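Local coordinates for neutral ceramidase (Pseudomonas aeruginosa, PDB 2ZXC), which hydrolyses the N-acyl bond of ceramides to release sphingosine and a fatty acid, uses one zinc ion per subunit, and can also catalyse the reverse reaction, at residues Glu294-Phe299 with Arg487-Val492; Leu307-Glu312 with Arg319-Ala324; Val542-Gly547 with Tyr613-Tyr618. One frame throughout, in Å; residues are numbered along the deposited sequence.

In the fold
Interactions 1 and 2 lie about 24 Å apart, centre to centre, and their nearest atoms are about 10 Å apart. Strand 295-303, used by interaction 1, is followed in the chain by strand 308-309 of the hairpin in interaction 2. That hairpin is nested inside the long loop closed by interaction 1. Both contacts meet helix 471-488, whose C-terminal end enters interaction 1 and whose side packs under the hairpin. Interaction 3 comes later in the chain, its centre about 54 Å from that of interaction 1 and about 57 Å from that of interaction 2, across the chain's centre. It holds together two sheets of the C-terminal domain, the part that also supplies three of the magnesium ligands.

Interaction 1: residues Glu294-Phe299 with Arg487-Val492; sequences ELDSRF and RERLPV
Arg489 and Glu294 reach toward each other from opposite directions and form a salt bridge. Arg489 is the C-prime residue of a Schellman motif that ends helix 471-488, and its positive phi turns the chain out of the helix. Its side chain runs extended from CG to NE. NH1 donates in the guanidinium plane to the syn lone pair of Glu294 OE2 at 3.2 Å. NH2 lies 2.7 Å from Glu294 OE1, but that bond is bent and weak. The carboxylate and guanidinium planes are 38° apart.

Leu490 contributes its backbone oxygen. Arg298 grips it side-on, with NE at 3.1 Å and NH2 at 3.0 Å from Leu490 O, both from the same face of the carbonyl plane. A bend at chi2 (-66°) turns the Arg298 guanidinium back along its own strand. NH1 then bonds Ser297 O at 2.9 Å and, weakly, the carboxylate of Asp296, which helps fix the rotation of the group. Val492 closes the contact with CG1 at 3.6 Å from Phe299 O.

Strand 295-303 is an edge strand of its sheet and pairs with strand 392-400. Asp296 and Arg298 also rest on Leu486 of helix 471-488, so the contact ties this edge to the helix end.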
loop_
_atom_site.group_PDB
_atom_site.type_symbol
_atom_site.label_atom_id
_atom_site.label_comp_id
_atom_site.label_asym_id
_atom_site.label_seq_id
_atom_site.Cartn_x
_atom_site.Cartn_y
_atom_site.Cartn_z
ATOM N N GLU A 294 -21.720 -2.590 -19.593
ATOM C CA GLU A 294 -20.580 -3.420 -19.917
ATOM C C GLU A 294 -19.358 -3.214 -19.037
ATOM O O GLU A 294 -19.238 -2.242 -18.278
ATOM C CB GLU A 294 -20.170 -3.196 -21.372
ATOM C CG GLU A 294 -19.817 -1.751 -21.670
ATOM C CD GLU A 294 -19.142 -1.571 -23.014
ATOM O OE1 GLU A 294 -18.935 -0.408 -23.417
ATOM O OE2 GLU A 294 -18.814 -2.584 -23.664
ATOM N N LEU A 295 -18.450 -4.169 -19.168
ATOM C CA LEU A 295 -17.187 -4.168 -18.471
ATOM C C LEU A 295 -16.244 -4.039 -19.648
ATOM O O LEU A 295 -16.515 -4.590 -20.710
ATOM C CB LEU A 295 -16.962 -5.511 -17.784
ATOM C CG LEU A 295 -16.824 -5.554 -16.266
ATOM C CD1 LEU A 295 -18.022 -4.898 -15.602
ATOM C CD2 LEU A 295 -16.676 -7.013 -15.838
ATOM N N ASP A 296 -15.161 -3.295 -19.485
ATOM C CA ASP A 296 -14.204 -3.140 -20.566
ATOM C C ASP A 296 -12.931 -2.611 -19.948
ATOM O O ASP A 296 -12.927 -2.199 -18.790
ATOM C CB ASP A 296 -14.723 -2.157 -21.619
ATOM C CG ASP A 296 -14.037 -2.327 -22.968
ATOM O OD1 ASP A 296 -13.028 -3.061 -23.045
ATOM O OD2 ASP A 296 -14.504 -1.727 -23.956
ATOM N N SER A 297 -11.851 -2.618 -20.714
ATOM C CA SER A 297 -10.592 -2.136 -20.190
ATOM C C SER A 297 -9.592 -1.828 -21.285
ATOM O O SER A 297 -9.765 -2.211 -22.438
ATOM C CB SER A 297 -9.986 -3.180 -19.254
ATOM O OG SER A 297 -9.545 -4.309 -19.994
ATOM N N ARG A 298 -8.544 -1.119 -20.894
ATOM C CA ARG A 298 -7.452 -0.756 -21.783
ATOM C C ARG A 298 -6.217 -0.660 -20.909
ATOM O O ARG A 298 -6.290 -0.235 -19.757
ATOM C CB ARG A 298 -7.706 0.592 -22.463
ATOM C CG ARG A 298 -8.834 0.586 -23.493
ATOM C CD ARG A 298 -8.507 -0.287 -24.701
ATOM N NE ARG A 298 -9.467 -0.068 -25.779
ATOM C CZ ARG A 298 -10.739 -0.461 -25.748
ATOM N NH1 ARG A 298 -11.220 -1.114 -24.695
ATOM N NH2 ARG A 298 -11.540 -0.168 -26.757
ATOM N N PHE A 299 -5.090 -1.081 -21.456
ATOM C CA PHE A 299 -3.832 -1.039 -20.739
ATOM C C PHE A 299 -2.773 -0.701 -21.750
ATOM O O PHE A 299 -2.875 -1.081 -22.916
ATOM C CB PHE A 299 -3.505 -2.393 -20.119
ATOM C CG PHE A 299 -2.133 -2.461 -19.518
ATOM C CD1 PHE A 299 -1.931 -2.170 -18.177
ATOM C CD2 PHE A 299 -1.035 -2.808 -20.299
ATOM C CE1 PHE A 299 -0.659 -2.226 -17.623
ATOM C CE2 PHE A 299 0.242 -2.862 -19.748
ATOM C CZ PHE A 299 0.427 -2.572 -18.409
ATOM N N ARG A 487 -14.237 4.980 -25.699
ATOM C CA ARG A 487 -15.459 5.552 -26.255
ATOM C C ARG A 487 -15.682 5.145 -27.708
ATOM O O ARG A 487 -16.809 4.873 -28.113
ATOM C CB ARG A 487 -15.412 7.079 -26.171
ATOM C CG ARG A 487 -16.672 7.780 -26.667
ATOM C CD ARG A 487 -16.500 9.290 -26.635
ATOM N NE ARG A 487 -15.653 9.753 -27.729
ATOM C CZ ARG A 487 -14.862 10.820 -27.663
ATOM N NH1 ARG A 487 -14.796 11.539 -26.547
ATOM N NH2 ARG A 487 -14.143 11.174 -28.720
ATOM N N GLU A 488 -14.605 5.101 -28.485
ATOM C CA GLU A 488 -14.687 4.757 -29.902
ATOM C C GLU A 488 -14.524 3.268 -30.216
ATOM O O GLU A 488 -14.694 2.851 -31.361
ATOM C CB GLU A 488 -13.643 5.568 -30.673
ATOM C CG GLU A 488 -13.723 7.067 -30.401
ATOM C CD GLU A 488 -14.973 7.709 -30.986
ATOM O OE1 GLU A 488 -15.326 8.833 -30.563
ATOM O OE2 GLU A 488 -15.594 7.091 -31.879
ATOM N N ARG A 489 -14.192 2.478 -29.199
ATOM C CA ARG A 489 -14.003 1.036 -29.343
ATOM C C ARG A 489 -12.880 0.615 -30.277
ATOM O O ARG A 489 -13.050 -0.286 -31.103
ATOM C CB ARG A 489 -15.304 0.387 -29.789
ATOM C CG ARG A 489 -16.419 0.687 -28.830
ATOM C CD ARG A 489 -17.603 -0.210 -29.031
ATOM N NE ARG A 489 -18.611 0.073 -28.019
ATOM C CZ ARG A 489 -18.764 -0.616 -26.894
ATOM N NH1 ARG A 489 -17.979 -1.651 -26.627
ATOM N NH2 ARG A 489 -19.698 -0.255 -26.027
ATOM N N LEU A 490 -11.733 1.269 -30.131
ATOM C CA LEU A 490 -10.559 0.977 -30.938
ATOM C C LEU A 490 -9.471 0.564 -29.965
ATOM O O LEU A 490 -9.556 0.868 -28.775
ATOM C CB LEU A 490 -10.108 2.233 -31.682
ATOM C CG LEU A 490 -11.119 2.952 -32.578
ATOM C CD1 LEU A 490 -10.561 4.318 -32.962
ATOM C CD2 LEU A 490 -11.417 2.121 -33.813
ATOM N N PRO A 491 -8.439 -0.143 -30.446
ATOM C CA PRO A 491 -7.387 -0.531 -29.506
ATOM C C PRO A 491 -6.634 0.736 -29.129
ATOM O O PRO A 491 -6.789 1.772 -29.774
ATOM C CB PRO A 491 -6.500 -1.467 -30.328
ATOM C CG PRO A 491 -7.386 -1.912 -31.469
ATOM C CD PRO A 491 -8.164 -0.674 -31.790
ATOM N N VAL A 492 -5.822 0.652 -28.087
ATOM C CA VAL A 492 -5.025 1.787 -27.660
ATOM C C VAL A 492 -3.705 1.512 -28.381
ATOM O O VAL A 492 -3.514 0.403 -28.878
ATOM C CB VAL A 492 -4.866 1.764 -26.124
ATOM C CG1 VAL A 492 -3.654 0.952 -25.725
ATOM C CG2 VAL A 492 -4.811 3.163 -25.591
#

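Interaction 2: residues Leu307-Glu312 with Arg319-Ala324; sequences LPIRPE and RQLCTA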
loop_
_atom_site.group_PDB
_atom_site.type_symbol
_atom_site.label_atom_id
_atom_site.label_comp_id
_atom_site.label_asym_id
_atom_site.label_seq_id
_atom_site.Cartn_x
_atom_site.Cartn_y
_atom_site.Cartn_z
ATOM N N LEU A 307 8.531 11.839 -24.063
ATOM C CA LEU A 307 7.185 11.628 -24.581
ATOM C C LEU A 307 6.596 12.944 -25.108
ATOM O O LEU A 307 6.577 13.958 -24.403
ATOM C CB LEU A 307 6.286 11.066 -23.470
ATOM C CG LEU A 307 4.938 10.423 -23.818
ATOM C CD1 LEU A 307 4.241 10.017 -22.537
ATOM C CD2 LEU A 307 4.065 11.385 -24.582
ATOM N N PRO A 308 6.104 12.937 -26.359
ATOM C CA PRO A 308 5.509 14.128 -26.978
ATOM C C PRO A 308 4.190 14.511 -26.300
ATOM O O PRO A 308 3.292 13.682 -26.169
ATOM C CB PRO A 308 5.288 13.697 -28.430
ATOM C CG PRO A 308 6.300 12.606 -28.639
ATOM C CD PRO A 308 6.218 11.844 -27.340
ATOM N N ILE A 309 4.078 15.766 -25.875
ATOM C CA ILE A 309 2.862 16.243 -25.224
ATOM C C ILE A 309 2.215 17.299 -26.114
ATOM O O ILE A 309 2.801 18.351 -26.362
ATOM C CB ILE A 309 3.180 16.866 -23.864
ATOM C CG1 ILE A 309 4.152 15.967 -23.097
ATOM C CG2 ILE A 309 1.898 17.045 -23.067
ATOM C CD1 ILE A 309 4.754 16.627 -21.861
ATOM N N ARG A 310 1.006 17.023 -26.593
ATOM C CA ARG A 310 0.317 17.956 -27.479
ATOM C C ARG A 310 0.058 19.309 -26.810
ATOM O O ARG A 310 -0.243 19.383 -25.616
ATOM C CB ARG A 310 -0.976 17.323 -28.000
ATOM C CG ARG A 310 -0.724 16.002 -28.739
ATOM C CD ARG A 310 -1.927 15.530 -29.550
ATOM N NE ARG A 310 -3.113 15.274 -28.734
ATOM C CZ ARG A 310 -3.353 14.148 -28.069
ATOM N NH1 ARG A 310 -2.488 13.140 -28.109
ATOM N NH2 ARG A 310 -4.476 14.027 -27.368
ATOM N N PRO A 311 0.175 20.400 -27.585
ATOM C CA PRO A 311 -0.022 21.769 -27.107
ATOM C C PRO A 311 -1.297 22.040 -26.331
ATOM O O PRO A 311 -1.340 22.958 -25.509
ATOM C CB PRO A 311 0.067 22.599 -28.389
ATOM C CG PRO A 311 -0.435 21.658 -29.437
ATOM C CD PRO A 311 0.261 20.377 -29.057
ATOM N N GLU A 312 -2.339 21.256 -26.573
ATOM C CA GLU A 312 -3.578 21.505 -25.854
ATOM C C GLU A 312 -3.519 21.115 -24.377
ATOM O O GLU A 312 -4.378 21.516 -23.599
ATOM C CB GLU A 312 -4.768 20.816 -26.543
ATOM C CG GLU A 312 -4.713 19.293 -26.632
ATOM C CD GLU A 312 -4.154 18.799 -27.953
ATOM O OE1 GLU A 312 -4.503 17.666 -28.363
ATOM O OE2 GLU A 312 -3.360 19.538 -28.579
ATOM N N ARG A 319 5.501 19.968 -26.254
ATOM C CA ARG A 319 6.527 19.683 -25.251
ATOM C C ARG A 319 6.860 18.209 -25.229
ATOM O O ARG A 319 6.094 17.375 -25.710
ATOM C CB ARG A 319 6.061 20.062 -23.846
ATOM C CG ARG A 319 5.533 21.455 -23.696
ATOM C CD ARG A 319 6.597 22.486 -23.962
ATOM N NE ARG A 319 6.127 23.799 -23.545
ATOM C CZ ARG A 319 6.821 24.606 -22.759
ATOM N NH1 ARG A 319 8.013 24.227 -22.320
ATOM N NH2 ARG A 319 6.315 25.773 -22.391
ATOM N N GLN A 320 8.014 17.903 -24.651
ATOM C CA GLN A 320 8.471 16.533 -24.490
ATOM C C GLN A 320 8.874 16.398 -23.036
ATOM O O GLN A 320 9.513 17.286 -22.476
ATOM C CB GLN A 320 9.669 16.239 -25.396
ATOM C CG GLN A 320 9.290 16.042 -26.852
ATOM C CD GLN A 320 10.447 15.571 -27.710
ATOM O OE1 GLN A 320 10.258 15.194 -28.867
ATOM N NE2 GLN A 320 11.652 15.592 -27.150
ATOM N N LEU A 321 8.470 15.295 -22.420
ATOM C CA LEU A 321 8.791 15.021 -21.025
ATOM C C LEU A 321 10.306 14.975 -20.832
ATOM O O LEU A 321 11.031 14.548 -21.726
ATOM C CB LEU A 321 8.183 13.673 -20.632
ATOM C CG LEU A 321 7.139 13.582 -19.521
ATOM C CD1 LEU A 321 6.222 14.792 -19.527
ATOM C CD2 LEU A 321 6.356 12.296 -19.708
ATOM N N CYS A 322 10.782 15.413 -19.672
ATOM C CA CYS A 322 12.213 15.370 -19.387
ATOM C C CYS A 322 12.514 13.977 -18.854
ATOM O O CYS A 322 11.600 13.249 -18.457
ATOM C CB CYS A 322 12.602 16.366 -18.281
ATOM S SG CYS A 322 11.673 17.913 -18.156
ATOM N N THR A 323 13.788 13.600 -18.840
ATOM C CA THR A 323 14.153 12.315 -18.264
ATOM C C THR A 323 14.057 12.590 -16.767
ATOM O O THR A 323 14.164 13.739 -16.350
ATOM C CB THR A 323 15.589 11.896 -18.626
ATOM O OG1 THR A 323 16.446 13.038 -18.585
ATOM C CG2 THR A 323 15.628 11.275 -20.006
ATOM N N ALA A 324 13.854 11.549 -15.970
ATOM C CA ALA A 324 13.693 11.682 -14.525
ATOM C C ALA A 324 14.783 12.408 -13.734
ATOM O O ALA A 324 15.979 12.228 -13.967
ATOM C CB ALA A 324 13.465 10.310 -13.924
#
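Three backbone hydrogen bonds join Leu307-Ile309 to Arg319-Leu321. Ile309 and Arg319 form the hydrogen-bonded pair: Ile309 N lies 2.6 Å from Arg319 O, and Arg319 N lies 3.1 Å from Ile309 O. Leu321 N adds a bond of 3.1 Å to Leu307 O. Pro308 and Gln320 are the non-hydrogen-bonded pair between them.

Two CA-H...O contacts supplement these bonds. Gln320 CA approaches Leu307 O to 3.2 Å, and Pro308 CA approaches Arg319 O to 3.5 Å. The backbone bonds define a small antiparallel beta hairpin of two short strands, 308-309 and 319-320, with the intervening residues forming its connecting loop.

The apolar contacts centre on Ile309 and Leu321, whose side chains cross at about a right angle. CG1 of Ile309 stands beside its backbone N (chi1 -45°), which directs CD1 across to Leu321. Ile309 CD1 is modelled 3.3 Å from Leu321 CD1, but closeness this tight is doubtful, because the Leu321 chi1 (-119°) is far from staggered. The other branch of Leu321, CD2, meets Leu307 CB at 4.0 Å. Helix 471-488 packs against this group through Leu478 on Leu307, Gln477 on Ile309 and Ala474 on Leu321.

Arg319 forms a salt bridge with Asp315 in the hairpin loop, and Arg310 with Asp481 on the helix. Just past Leu321, Cys322 is joined to Cys370 by a disulfide.

Interaction 3: residues Val542-Gly547 with Tyr613-Tyr618; sequences VAFVTG and YYIRHY
His617 and Phe544 make the dense part of this contact. His617 CB sits over the centre of one face of the Phe544 ring, 3.5 Å from its centroid, in a CH-pi contact. The two side chains slide past each other in opposite directions. Their rings meet obliquely, with planes at 33° and centroids 5.3 Å apart. CG of His617 is anti to the backbone N (chi1 168°), which carries the imidazole past the base of Phe544 toward Thr546. The Thr546 side chain is less surely placed, and its closeness to His617 NE2 is doubtful. The other ring nitrogen, ND1, is held by a hydrogen bond to Phe559 O. The edge of the Phe544 ring faces the opposite strand's backbone, with CZ 3.6 Å from Ile615 O.

The strands run in similar directions, 26° apart, with their axes 8.6 Å from each other at closest approach. They belong to different sheets, 539-546 to one and 611-622 to the other. Their facing side chains fill the interlayer core of a beta sandwich, consistent with the E-set assignment of the C-terminal family.

Packing is looser toward Val542. Its CG2 meets Ile615 CD1 at 4.3 Å, and Ile615 CG2 lies 4.4 Å from Phe544 CE2. Pro530 and Thr636 also touch Val542, so this end remains buried. On the outer side of strand 611-622, Arg616 and Tyr618 turn away from the core and are partly exposed, where Tyr618 OH bonds Glu561.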
loop_
_atom_site.group_PDB
_atom_site.type_symbol
_atom_site.label_atom_id
_atom_site.label_comp_id
_atom_site.label_asym_id
_atom_site.label_seq_id
_atom_site.Cartn_x
_atom_site.Cartn_y
_atom_site.Cartn_z
ATOM N N VAL A 542 4.078 -10.486 27.522
ATOM C CA VAL A 542 4.785 -11.736 27.732
ATOM C C VAL A 542 5.993 -11.796 26.789
ATOM O O VAL A 542 5.997 -11.128 25.757
ATOM C CB VAL A 542 3.807 -12.901 27.473
ATOM C CG1 VAL A 542 4.547 -14.127 27.020
ATOM C CG2 VAL A 542 3.002 -13.183 28.740
ATOM N N ALA A 543 7.015 -12.580 27.137
ATOM C CA ALA A 543 8.214 -12.677 26.294
ATOM C C ALA A 543 8.775 -14.091 26.166
ATOM O O ALA A 543 8.708 -14.891 27.103
ATOM C CB ALA A 543 9.292 -11.741 26.815
ATOM N N PHE A 544 9.348 -14.378 25.001
ATOM C CA PHE A 544 9.910 -15.696 24.707
ATOM C C PHE A 544 11.304 -15.637 24.096
ATOM O O PHE A 544 11.705 -14.625 23.521
ATOM C CB PHE A 544 9.031 -16.438 23.693
ATOM C CG PHE A 544 7.657 -16.771 24.183
ATOM C CD1 PHE A 544 7.374 -18.041 24.675
ATOM C CD2 PHE A 544 6.633 -15.835 24.108
ATOM C CE1 PHE A 544 6.085 -18.375 25.081
ATOM C CE2 PHE A 544 5.341 -16.159 24.511
ATOM C CZ PHE A 544 5.065 -17.433 24.997
ATOM N N VAL A 545 12.028 -16.743 24.219
ATOM C CA VAL A 545 13.340 -16.872 23.616
ATOM C C VAL A 545 12.951 -17.269 22.193
ATOM O O VAL A 545 12.195 -18.226 21.997
ATOM C CB VAL A 545 14.147 -18.010 24.263
ATOM C CG1 VAL A 545 15.414 -18.273 23.458
ATOM C CG2 VAL A 545 14.486 -17.640 25.714
ATOM N N THR A 546 13.444 -16.536 21.202
ATOM C CA THR A 546 13.074 -16.840 19.827
ATOM C C THR A 546 14.218 -16.811 18.827
ATOM O O THR A 546 15.377 -16.669 19.189
ATOM C CB THR A 546 12.008 -15.848 19.325
ATOM O OG1 THR A 546 11.042 -15.628 20.357
ATOM C CG2 THR A 546 11.299 -16.397 18.115
ATOM N N GLY A 547 13.847 -16.960 17.559
ATOM C CA GLY A 547 14.785 -16.922 16.460
ATOM C C GLY A 547 14.355 -15.791 15.542
ATOM O O GLY A 547 13.237 -15.286 15.652
ATOM N N TYR A 613 -6.789 -17.848 30.150
ATOM C CA TYR A 613 -6.137 -17.712 28.857
ATOM C C TYR A 613 -4.640 -17.940 28.984
ATOM O O TYR A 613 -4.080 -17.851 30.076
ATOM C CB TYR A 613 -6.334 -16.293 28.326
ATOM C CG TYR A 613 -7.744 -15.928 27.945
ATOM C CD1 TYR A 613 -8.124 -15.861 26.605
ATOM C CD2 TYR A 613 -8.697 -15.631 28.919
ATOM C CE1 TYR A 613 -9.416 -15.505 26.245
ATOM C CE2 TYR A 613 -9.993 -15.275 28.571
ATOM C CZ TYR A 613 -10.344 -15.214 27.233
ATOM O OH TYR A 613 -11.626 -14.861 26.888
ATOM N N TYR A 614 -4.000 -18.237 27.858
ATOM C CA TYR A 614 -2.553 -18.386 27.815
ATOM C C TYR A 614 -2.080 -17.929 26.440
ATOM O O TYR A 614 -2.853 -17.917 25.477
ATOM C CB TYR A 614 -2.094 -19.821 28.113
ATOM C CG TYR A 614 -2.388 -20.878 27.071
ATOM C CD1 TYR A 614 -3.582 -21.599 27.096
ATOM C CD2 TYR A 614 -1.435 -21.217 26.110
ATOM C CE1 TYR A 614 -3.815 -22.640 26.197
ATOM C CE2 TYR A 614 -1.656 -22.251 25.205
ATOM C CZ TYR A 614 -2.848 -22.962 25.256
ATOM O OH TYR A 614 -3.062 -24.006 24.381
ATOM N N ILE A 615 -0.821 -17.517 26.358
ATOM C CA ILE A 615 -0.280 -17.041 25.097
ATOM C C ILE A 615 0.727 -18.007 24.513
ATOM O O ILE A 615 1.625 -18.491 25.202
ATOM C CB ILE A 615 0.366 -15.649 25.269
ATOM C CG1 ILE A 615 -0.725 -14.635 25.640
ATOM C CG2 ILE A 615 1.101 -15.243 23.987
ATOM C CD1 ILE A 615 -0.224 -13.218 25.851
ATOM N N ARG A 616 0.565 -18.286 23.227
ATOM C CA ARG A 616 1.451 -19.195 22.530
ATOM C C ARG A 616 2.257 -18.437 21.486
ATOM O O ARG A 616 1.733 -17.567 20.795
ATOM C CB ARG A 616 0.632 -20.301 21.865
ATOM C CG ARG A 616 1.473 -21.341 21.162
ATOM C CD ARG A 616 0.652 -22.570 20.832
ATOM N NE ARG A 616 1.451 -23.557 20.116
ATOM C CZ ARG A 616 0.999 -24.741 19.717
ATOM N NH1 ARG A 616 1.806 -25.569 19.069
ATOM N NH2 ARG A 616 -0.254 -25.097 19.966
ATOM N N HIS A 617 3.540 -18.768 21.390
ATOM C CA HIS A 617 4.431 -18.136 20.429
ATOM C C HIS A 617 4.944 -19.169 19.433
ATOM O O HIS A 617 5.242 -20.301 19.801
ATOM C CB HIS A 617 5.619 -17.480 21.146
ATOM C CG HIS A 617 6.729 -17.066 20.227
ATOM N ND1 HIS A 617 6.541 -16.198 19.174
ATOM C CD2 HIS A 617 8.033 -17.435 20.178
ATOM C CE1 HIS A 617 7.677 -16.051 18.514
ATOM N NE2 HIS A 617 8.599 -16.792 19.103
ATOM N N TYR A 618 5.024 -18.769 18.168
ATOM C CA TYR A 618 5.528 -19.629 17.105
ATOM C C TYR A 618 6.661 -18.843 16.465
ATOM O O TYR A 618 6.510 -17.650 16.181
ATOM C CB TYR A 618 4.456 -19.888 16.045
ATOM C CG TYR A 618 3.248 -20.658 16.514
ATOM C CD1 TYR A 618 3.171 -22.043 16.357
ATOM C CD2 TYR A 618 2.163 -19.999 17.079
ATOM C CE1 TYR A 618 2.033 -22.748 16.746
ATOM C CE2 TYR A 618 1.023 -20.693 17.472
ATOM C CZ TYR A 618 0.961 -22.061 17.300
ATOM O OH TYR A 618 -0.190 -22.726 17.660
#